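EreC (Klebsiella pneumoniae, PDB 6XCQ) probably hydrolyses the macrolactone ester of erythromycin and related macrolides, which opens the ring and gives resistance to these antibiotics. Local coordinates at residues V413-L417 and S418-D422; L303-N307 and N308-K312; A171-I174 and K175-H179. The protein carries 1 engineered substitution. One frame throughout, in Å; residues are numbered along the deposited sequence.

Contact 1: residues V413-L417 and S418-D422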
loop_
_atom_site.group_PDB
_atom_site.type_symbol
_atom_site.label_atom_id
_atom_site.label_comp_id
_atom_site.label_asym_id
_atom_site.label_seq_id
_atom_site.Cartn_x
_atom_site.Cartn_y
_atom_site.Cartn_z
ATOM N N VAL A 413 -17.972 0.222 -3.392
ATOM C CA VAL A 413 -17.595 0.563 -4.757
ATOM C C VAL A 413 -18.415 -0.325 -5.680
ATOM O O VAL A 413 -18.825 -1.424 -5.302
ATOM C CB VAL A 413 -16.079 0.399 -5.040
ATOM C CG1 VAL A 413 -15.260 1.186 -4.035
ATOM C CG2 VAL A 413 -15.678 -1.067 -5.035
ATOM N N GLU A 414 -18.668 0.157 -6.889
ATOM C CA GLU A 414 -19.374 -0.614 -7.903
ATOM C C GLU A 414 -18.498 -0.742 -9.135
ATOM O O GLU A 414 -17.894 0.237 -9.577
ATOM C CB GLU A 414 -20.702 0.041 -8.281
ATOM C CG GLU A 414 -21.334 -0.571 -9.528
ATOM C CD GLU A 414 -22.837 -0.305 -9.646
ATOM O OE1 GLU A 414 -23.333 0.641 -8.979
ATOM O OE2 GLU A 414 -23.514 -1.050 -10.407
ATOM N N THR A 415 -18.448 -1.942 -9.702
ATOM C CA THR A 415 -17.565 -2.210 -10.832
ATOM C C THR A 415 -17.979 -3.557 -11.417
ATOM O O THR A 415 -18.939 -4.190 -10.955
ATOM C CB THR A 415 -16.096 -2.187 -10.377
ATOM O OG1 THR A 415 -15.215 -2.212 -11.513
ATOM C CG2 THR A 415 -15.823 -3.360 -9.483
ATOM N N ASN A 416 -17.268 -3.975 -12.458
ATOM C CA ASN A 416 -17.336 -5.350 -12.948
ATOM C C ASN A 416 -16.350 -6.156 -12.122
ATOM O O ASN A 416 -15.136 -6.062 -12.332
ATOM C CB ASN A 416 -16.995 -5.436 -14.436
ATOM C CG ASN A 416 -17.078 -6.858 -14.984
ATOM O OD1 ASN A 416 -16.643 -7.828 -14.355
ATOM N ND2 ASN A 416 -17.642 -6.982 -16.172
ATOM N N LEU A 417 -16.868 -6.974 -11.207
ATOM C CA LEU A 417 -16.000 -7.626 -10.237
ATOM C C LEU A 417 -15.187 -8.769 -10.840
ATOM O O LEU A 417 -14.157 -9.136 -10.268
ATOM C CB LEU A 417 -16.824 -8.105 -9.030
ATOM C CG LEU A 417 -17.373 -6.939 -8.194
ATOM C CD1 LEU A 417 -18.571 -7.376 -7.362
ATOM C CD2 LEU A 417 -16.301 -6.326 -7.287
ATOM N N SER A 418 -15.610 -9.336 -11.971
ATOM C CA SER A 418 -14.769 -10.326 -12.646
ATOM C C SER A 418 -13.516 -9.684 -13.229
ATOM O O SER A 418 -12.443 -10.301 -13.256
ATOM C CB SER A 418 -15.557 -11.036 -13.746
ATOM O OG SER A 418 -16.057 -10.105 -14.693
ATOM N N GLU A 419 -13.634 -8.453 -13.713
ATOM C CA GLU A 419 -12.476 -7.744 -14.235
ATOM C C GLU A 419 -11.682 -7.065 -13.130
ATOM O O GLU A 419 -10.473 -6.853 -13.280
ATOM C CB GLU A 419 -12.941 -6.697 -15.238
ATOM C CG GLU A 419 -13.711 -7.296 -16.391
ATOM C CD GLU A 419 -13.727 -6.379 -17.576
ATOM O OE1 GLU A 419 -13.403 -6.840 -18.691
ATOM O OE2 GLU A 419 -14.069 -5.189 -17.381
ATOM N N ALA A 420 -12.348 -6.712 -12.027
ATOM C CA ALA A 420 -11.728 -5.895 -10.991
ATOM C C ALA A 420 -10.815 -6.712 -10.086
ATOM O O ALA A 420 -9.747 -6.232 -9.689
ATOM C CB ALA A 420 -12.814 -5.202 -10.166
ATOM N N PHE A 421 -11.220 -7.935 -9.738
ATOM C CA PHE A 421 -10.442 -8.787 -8.847
ATOM C C PHE A 421 -10.415 -10.201 -9.399
ATOM O O PHE A 421 -11.303 -10.606 -10.147
ATOM C CB PHE A 421 -11.029 -8.783 -7.424
ATOM C CG PHE A 421 -11.026 -7.427 -6.797
ATOM C CD1 PHE A 421 -9.862 -6.927 -6.208
ATOM C CD2 PHE A 421 -12.152 -6.627 -6.841
ATOM C CE1 PHE A 421 -9.850 -5.661 -5.638
ATOM C CE2 PHE A 421 -12.133 -5.360 -6.278
ATOM C CZ PHE A 421 -10.968 -4.883 -5.681
ATOM N N ASP A 422 -9.392 -10.960 -8.999
ATOM C CA ASP A 422 -9.308 -12.368 -9.369
ATOM C C ASP A 422 -10.003 -13.277 -8.367
ATOM O O ASP A 422 -10.543 -14.312 -8.768
ATOM C CB ASP A 422 -7.847 -12.801 -9.515
ATOM C CG ASP A 422 -7.142 -12.101 -10.675
ATOM O OD1 ASP A 422 -7.281 -12.558 -11.830
ATOM O OD2 ASP A 422 -6.478 -11.070 -10.431
HETATM O O HOH W 1 -17.860 -10.253 -16.942
#

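Contact 2: residues L303-N307 and N308-K312. Engineered in segment 308-312: Asn309 (natural residue His).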
loop_
_atom_site.group_PDB
_atom_site.type_symbol
_atom_site.label_atom_id
_atom_site.label_comp_id
_atom_site.label_asym_id
_atom_site.label_seq_id
_atom_site.Cartn_x
_atom_site.Cartn_y
_atom_site.Cartn_z
ATOM N N LEU A 303 1.585 -7.923 -2.345
ATOM C CA LEU A 303 1.324 -6.505 -2.092
ATOM C C LEU A 303 0.220 -6.386 -1.049
ATOM O O LEU A 303 -0.880 -6.907 -1.252
ATOM C CB LEU A 303 0.912 -5.768 -3.369
ATOM C CG LEU A 303 1.865 -5.846 -4.558
ATOM C CD1 LEU A 303 1.295 -5.009 -5.725
ATOM C CD2 LEU A 303 3.246 -5.362 -4.123
ATOM N N LEU A 304 0.506 -5.697 0.057
ATOM C CA LEU A 304 -0.470 -5.497 1.132
ATOM C C LEU A 304 -0.989 -4.074 0.980
ATOM O O LEU A 304 -0.373 -3.111 1.445
ATOM C CB LEU A 304 0.173 -5.731 2.504
ATOM C CG LEU A 304 0.770 -7.112 2.816
ATOM C CD1 LEU A 304 1.158 -7.218 4.309
ATOM C CD2 LEU A 304 -0.208 -8.228 2.433
ATOM N N ALA A 305 -2.101 -3.922 0.267
ATOM C CA ALA A 305 -2.658 -2.596 0.056
ATOM C C ALA A 305 -4.177 -2.683 0.146
ATOM O O ALA A 305 -4.748 -3.768 0.254
ATOM C CB ALA A 305 -2.197 -2.012 -1.284
ATOM N N HIS A 306 -4.832 -1.529 0.108
ATOM C CA HIS A 306 -6.290 -1.492 0.209
ATOM C C HIS A 306 -6.915 -2.126 -1.036
ATOM O O HIS A 306 -6.306 -2.128 -2.114
ATOM C CB HIS A 306 -6.752 -0.039 0.368
ATOM C CG HIS A 306 -8.139 0.115 0.921
ATOM N ND1 HIS A 306 -9.262 0.025 0.134
ATOM C CD2 HIS A 306 -8.579 0.379 2.177
ATOM C CE1 HIS A 306 -10.340 0.226 0.877
ATOM N NE2 HIS A 306 -9.954 0.448 2.119
ATOM N N ASN A 307 -8.129 -2.694 -0.878
ATOM C CA ASN A 307 -8.929 -3.132 -2.031
ATOM C C ASN A 307 -8.935 -2.076 -3.130
ATOM O O ASN A 307 -8.769 -2.388 -4.315
ATOM C CB ASN A 307 -10.387 -3.415 -1.632
ATOM C CG ASN A 307 -10.570 -4.722 -0.867
ATOM O OD1 ASN A 307 -9.612 -5.434 -0.564
ATOM N ND2 ASN A 307 -11.827 -5.035 -0.549
ATOM N N ASN A 308 -9.167 -0.815 -2.750
ATOM C CA ASN A 308 -9.244 0.265 -3.729
ATOM C C ASN A 308 -7.929 0.465 -4.481
ATOM O O ASN A 308 -7.949 1.000 -5.594
ATOM C CB ASN A 308 -9.638 1.579 -3.052
ATOM C CG ASN A 308 -11.032 1.536 -2.442
ATOM O OD1 ASN A 308 -11.720 0.528 -2.501
ATOM N ND2 ASN A 308 -11.440 2.637 -1.838
ATOM N N ASN A 309 -6.788 0.074 -3.905
ATOM C CA ASN A 309 -5.535 0.212 -4.646
ATOM C C ASN A 309 -5.268 -1.003 -5.529
ATOM O O ASN A 309 -4.727 -0.860 -6.630
ATOM C CB ASN A 309 -4.330 0.402 -3.709
ATOM C CG ASN A 309 -4.469 1.594 -2.782
ATOM O OD1 ASN A 309 -4.544 1.433 -1.567
ATOM N ND2 ASN A 309 -4.457 2.796 -3.347
ATOM N N LEU A 310 -5.626 -2.197 -5.059
ATOM C CA LEU A 310 -5.362 -3.419 -5.805
ATOM C C LEU A 310 -6.320 -3.616 -6.971
ATOM O O LEU A 310 -5.994 -4.368 -7.899
ATOM C CB LEU A 310 -5.464 -4.633 -4.879
ATOM C CG LEU A 310 -4.522 -4.733 -3.676
ATOM C CD1 LEU A 310 -4.855 -6.005 -2.927
ATOM C CD2 LEU A 310 -3.080 -4.767 -4.117
ATOM N N GLN A 311 -7.496 -2.989 -6.914
ATOM C CA GLN A 311 -8.535 -3.148 -7.930
ATOM C C GLN A 311 -7.969 -2.904 -9.322
ATOM O O GLN A 311 -7.102 -2.052 -9.505
ATOM C CB GLN A 311 -9.665 -2.153 -7.637
ATOM C CG GLN A 311 -10.924 -2.328 -8.467
ATOM C CD GLN A 311 -12.083 -1.520 -7.925
ATOM O OE1 GLN A 311 -12.377 -1.539 -6.721
ATOM N NE2 GLN A 311 -12.749 -0.797 -8.809
ATOM N N LYS A 312 -8.429 -3.674 -10.312
ATOM C CA LYS A 312 -7.849 -3.563 -11.651
ATOM C C LYS A 312 -8.692 -2.722 -12.603
ATOM O O LYS A 312 -8.308 -2.551 -13.760
ATOM C CB LYS A 312 -7.609 -4.961 -12.242
ATOM C CG LYS A 312 -6.716 -5.839 -11.353
ATOM C CD LYS A 312 -6.337 -7.180 -11.995
ATOM C CE LYS A 312 -7.506 -8.135 -12.093
ATOM N NZ LYS A 312 -7.040 -9.516 -12.471
#

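Contact 3: residues A171-I174 and K175-H179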
loop_
_atom_site.group_PDB
_atom_site.type_symbol
_atom_site.label_atom_id
_atom_site.label_comp_id
_atom_site.label_asym_id
_atom_site.label_seq_id
_atom_site.Cartn_x
_atom_site.Cartn_y
_atom_site.Cartn_z
ATOM N N ALA A 171 20.798 13.881 -0.445
ATOM C CA ALA A 171 21.931 14.780 -0.218
ATOM C C ALA A 171 23.210 14.005 0.086
ATOM O O ALA A 171 24.302 14.401 -0.350
ATOM C CB ALA A 171 21.611 15.768 0.906
ATOM N N GLU A 172 23.102 12.896 0.830
ATOM C CA GLU A 172 24.283 12.081 1.104
ATOM C C GLU A 172 24.804 11.420 -0.163
ATOM O O GLU A 172 26.019 11.374 -0.399
ATOM C CB GLU A 172 23.972 11.013 2.148
ATOM C CG GLU A 172 23.508 11.544 3.489
ATOM C CD GLU A 172 22.892 10.445 4.341
ATOM O OE1 GLU A 172 22.731 9.320 3.818
ATOM O OE2 GLU A 172 22.571 10.702 5.525
ATOM N N ILE A 173 23.905 10.875 -0.977
ATOM C CA ILE A 173 24.329 10.260 -2.229
ATOM C C ILE A 173 24.948 11.307 -3.145
ATOM O O ILE A 173 26.062 11.136 -3.653
ATOM C CB ILE A 173 23.141 9.547 -2.899
ATOM C CG1 ILE A 173 22.695 8.343 -2.057
ATOM C CG2 ILE A 173 23.496 9.138 -4.316
ATOM C CD1 ILE A 173 21.293 7.836 -2.421
ATOM N N ILE A 174 24.239 12.417 -3.352
ATOM C CA ILE A 174 24.703 13.449 -4.272
ATOM C C ILE A 174 26.071 13.967 -3.844
ATOM O O ILE A 174 26.933 14.257 -4.685
ATOM C CB ILE A 174 23.661 14.578 -4.365
ATOM C CG1 ILE A 174 22.456 14.134 -5.200
ATOM C CG2 ILE A 174 24.250 15.829 -4.941
ATOM C CD1 ILE A 174 22.817 13.662 -6.573
ATOM N N LYS A 175 26.310 14.048 -2.533
ATOM C CA LYS A 175 27.615 14.506 -2.057
ATOM C C LYS A 175 28.735 13.651 -2.619
ATOM O O LYS A 175 29.831 14.157 -2.908
ATOM C CB LYS A 175 27.680 14.488 -0.527
ATOM C CG LYS A 175 29.030 15.000 -0.011
ATOM C CD LYS A 175 29.395 14.449 1.352
ATOM C CE LYS A 175 30.901 14.162 1.454
ATOM N NZ LYS A 175 31.764 15.142 0.714
ATOM N N VAL A 176 28.479 12.360 -2.799
ATOM C CA VAL A 176 29.506 11.468 -3.316
ATOM C C VAL A 176 29.586 11.547 -4.830
ATOM O O VAL A 176 30.672 11.706 -5.398
ATOM C CB VAL A 176 29.251 10.029 -2.841
ATOM C CG1 VAL A 176 30.294 9.114 -3.416
ATOM C CG2 VAL A 176 29.275 9.977 -1.307
ATOM N N ILE A 177 28.449 11.450 -5.515
ATOM C CA ILE A 177 28.493 11.162 -6.945
ATOM C C ILE A 177 28.278 12.388 -7.826
ATOM O O ILE A 177 28.553 12.314 -9.032
ATOM C CB ILE A 177 27.467 10.071 -7.319
ATOM C CG1 ILE A 177 26.061 10.666 -7.383
ATOM C CG2 ILE A 177 27.511 8.913 -6.321
ATOM C CD1 ILE A 177 24.981 9.674 -7.840
ATOM N N ASP A 178 27.742 13.485 -7.288
ATOM C CA ASP A 178 27.528 14.669 -8.117
ATOM C C ASP A 178 27.501 15.909 -7.234
ATOM O O ASP A 178 26.472 16.587 -7.106
ATOM C CB ASP A 178 26.236 14.523 -8.949
ATOM C CG ASP A 178 26.017 15.687 -9.938
ATOM O OD1 ASP A 178 26.982 16.303 -10.431
ATOM O OD2 ASP A 178 24.855 15.998 -10.238
ATOM N N HIS A 179 28.641 16.208 -6.609
ATOM C CA HIS A 179 28.692 17.289 -5.629
ATOM C C HIS A 179 28.337 18.646 -6.227
ATOM O O HIS A 179 27.908 19.537 -5.485
ATOM C CB HIS A 179 30.079 17.351 -4.977
ATOM C CG HIS A 179 30.119 18.185 -3.735
ATOM N ND1 HIS A 179 30.197 19.561 -3.764
ATOM C CD2 HIS A 179 30.072 17.839 -2.424
ATOM C CE1 HIS A 179 30.202 20.027 -2.528
ATOM N NE2 HIS A 179 30.132 19.003 -1.696
#

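Contact 1: residues V413-L417 and S418-D422
Asn416 folds its side chain over the start of the short helix 417-420 and serves as its N-cap. CG stands anti to the backbone N (chi1 -179°), and this sends OD1 forward to the first backbone N-H groups of the helix. Glu419 N gives Asn416 OD1 the clearer capping bond, 3.1 Å with an angle of 153° at the hydrogen. It reaches the oxygen from above the amide plane, 48° out of it. Ser418 N adds a weak bond to the same oxygen. Ser418 OG also lies beside Asn416 OD1, but the 2.4 Å separation is too short to trust, and this serine was modelled in two conformers. The Glu419 chain passes next to the Asn416 amide, with its CG 3.6 Å from Asn416 OD1.

This polar side is the loose one. In the conformer given, a water donates to Ser418 OG at 2.9 Å and accepts a weak bond from Asn416 ND2, and both Asn416 and Glu419 are exposed.

The inner side is packed more closely. Thr415 CG2 touches Ala420 CB at 3.6 Å, while Thr415 OG1 bonds outside to Thr313. Leu417 CD2 sits at the edge of the Phe421 ring, near its plane, 4.2 Å from Phe421 CD2. Both also touch Met406 of strand 405-408. Backbone bonds hold the turn that carries these groups: Ala420 N reaches Asn416 O at 2.9 Å, and Phe421 N reaches Leu417 O at 3.2 Å.

The chemistry is that of a helix start. Asn416 OD1 supplies an acceptor for N-H groups that have no preceding helical turn to bond to, and the partial negative charge of this oxygen probably suits the positive end of the helix dipole.

Contact 2: residues L303-N307 and N308-K312
With CG anti to the backbone N (chi1 -161°), the His306 ring swings forward beside the start of helix 307-310, where ND1 meets Asn308 N. Asn308 N to His306 ND1 is 3.0 Å and nearly straight, 170° at the hydrogen. The donor lies in the ring plane, at the ring edge, and His306 is thereby the N-cap. Asn309 is engineered and replaces a natural histidine. Its CG stands beside its own backbone N, which turns OD1 back to the strand side. Asn309 OD1 touches His306 CB at 3.3 Å and accepts a weak bond from His306 N at 3.4 Å. In this variant His306 and the engineered Asn309 thus form a capping box whose return bond is weak.

Asn308 runs alongside the imidazole and points the same way, its amide turned 63° from the ring. Asn308 CG is 3.5 Å from His306 ND1. His306 O takes two donors, Asn309 N and Leu310 N. On the apolar side, Leu310 CD2 reaches Ala305 CB at 4.0 Å.

Outside partners hold the polar ends: Gln409 for His306 NE2, Ser408 for Asn308 OD1 and Asp282 for Asn309 ND2. The turn leaves strand 301-304 inside the main sheet, which has strands 62-65 and 94-97 on its two sides. Helices 279-295 and 326-330 cover Leu303, and Met326 also meets Leu310.

Contact 3: residues A171-I174 and K175-H179
The flat carbonyl group of Ile173 receives two backbone donors. Val176 N comes from above its plane, 52° out of it, at 2.8 Å from Ile173 O. Ile177 N arrives nearly in line with the C=O bond, at 3.0 Å from Ile173 O. The carbonyl of Ile174 is met more nearly in its plane: Asp178 N is tilted only 19° from it and lies 2.8 Å from Ile174 O. The other flat group is the His179 ring. Its edge, in plane, faces Lys175 O, one turn back in the chain.

Asp178 is the first residue to leave helical backbone angles, yet its N-H still closes the last turn. The end is closely packed, for Ile174 CG2 comes within 3.2 Å of Asp178 O.

Ile173 and Ile177 lie one turn apart, side by side, and point the same way. Ile177 CG1 stands between the backbone N and the carbonyl carbon (chi1 78°), and its extended chain carries CD1 to 3.9 Å from Ile173 CG2. These two side chains meet only through carbon atoms. Lys175 and Val176 belong to an exposed part of the helix that touches a crystal neighbour.

The segments form the C-terminal end of helix 164-177. Ile173 and Ile177 pack on Leu244 of helix 244-267, and Ile173 also meets Lys247 and Ala248. Ile174 rests on Ile181 and on Lys182 of helix 182-191. The Asp178 carboxylate makes a salt bridge with Arg228 of helix 212-231, so this helix end is joined to three neighbouring helices.

How the contacts relate
Contact 2 lies in the core, its centre about 7 Å from the centre of the chain. Contact 1 lies farther out, and contact 3 is at the periphery, its centre about 30 Å from the centre of the chain. Contacts 1 and 2 are both capped starts of short helices that follow a strand, one using an asparagine and the other a histidine. They also touch: Asp422 OD2 forms a salt bridge with Lys312 NZ at 2.6 Å, and Phe421 packs against Asn307. Contact 3 is instead a helix end, built from backbone bonds and isoleucines. It stands apart, with nearest atoms about 22 Å from contact 2 and about 34 Å from contact 1.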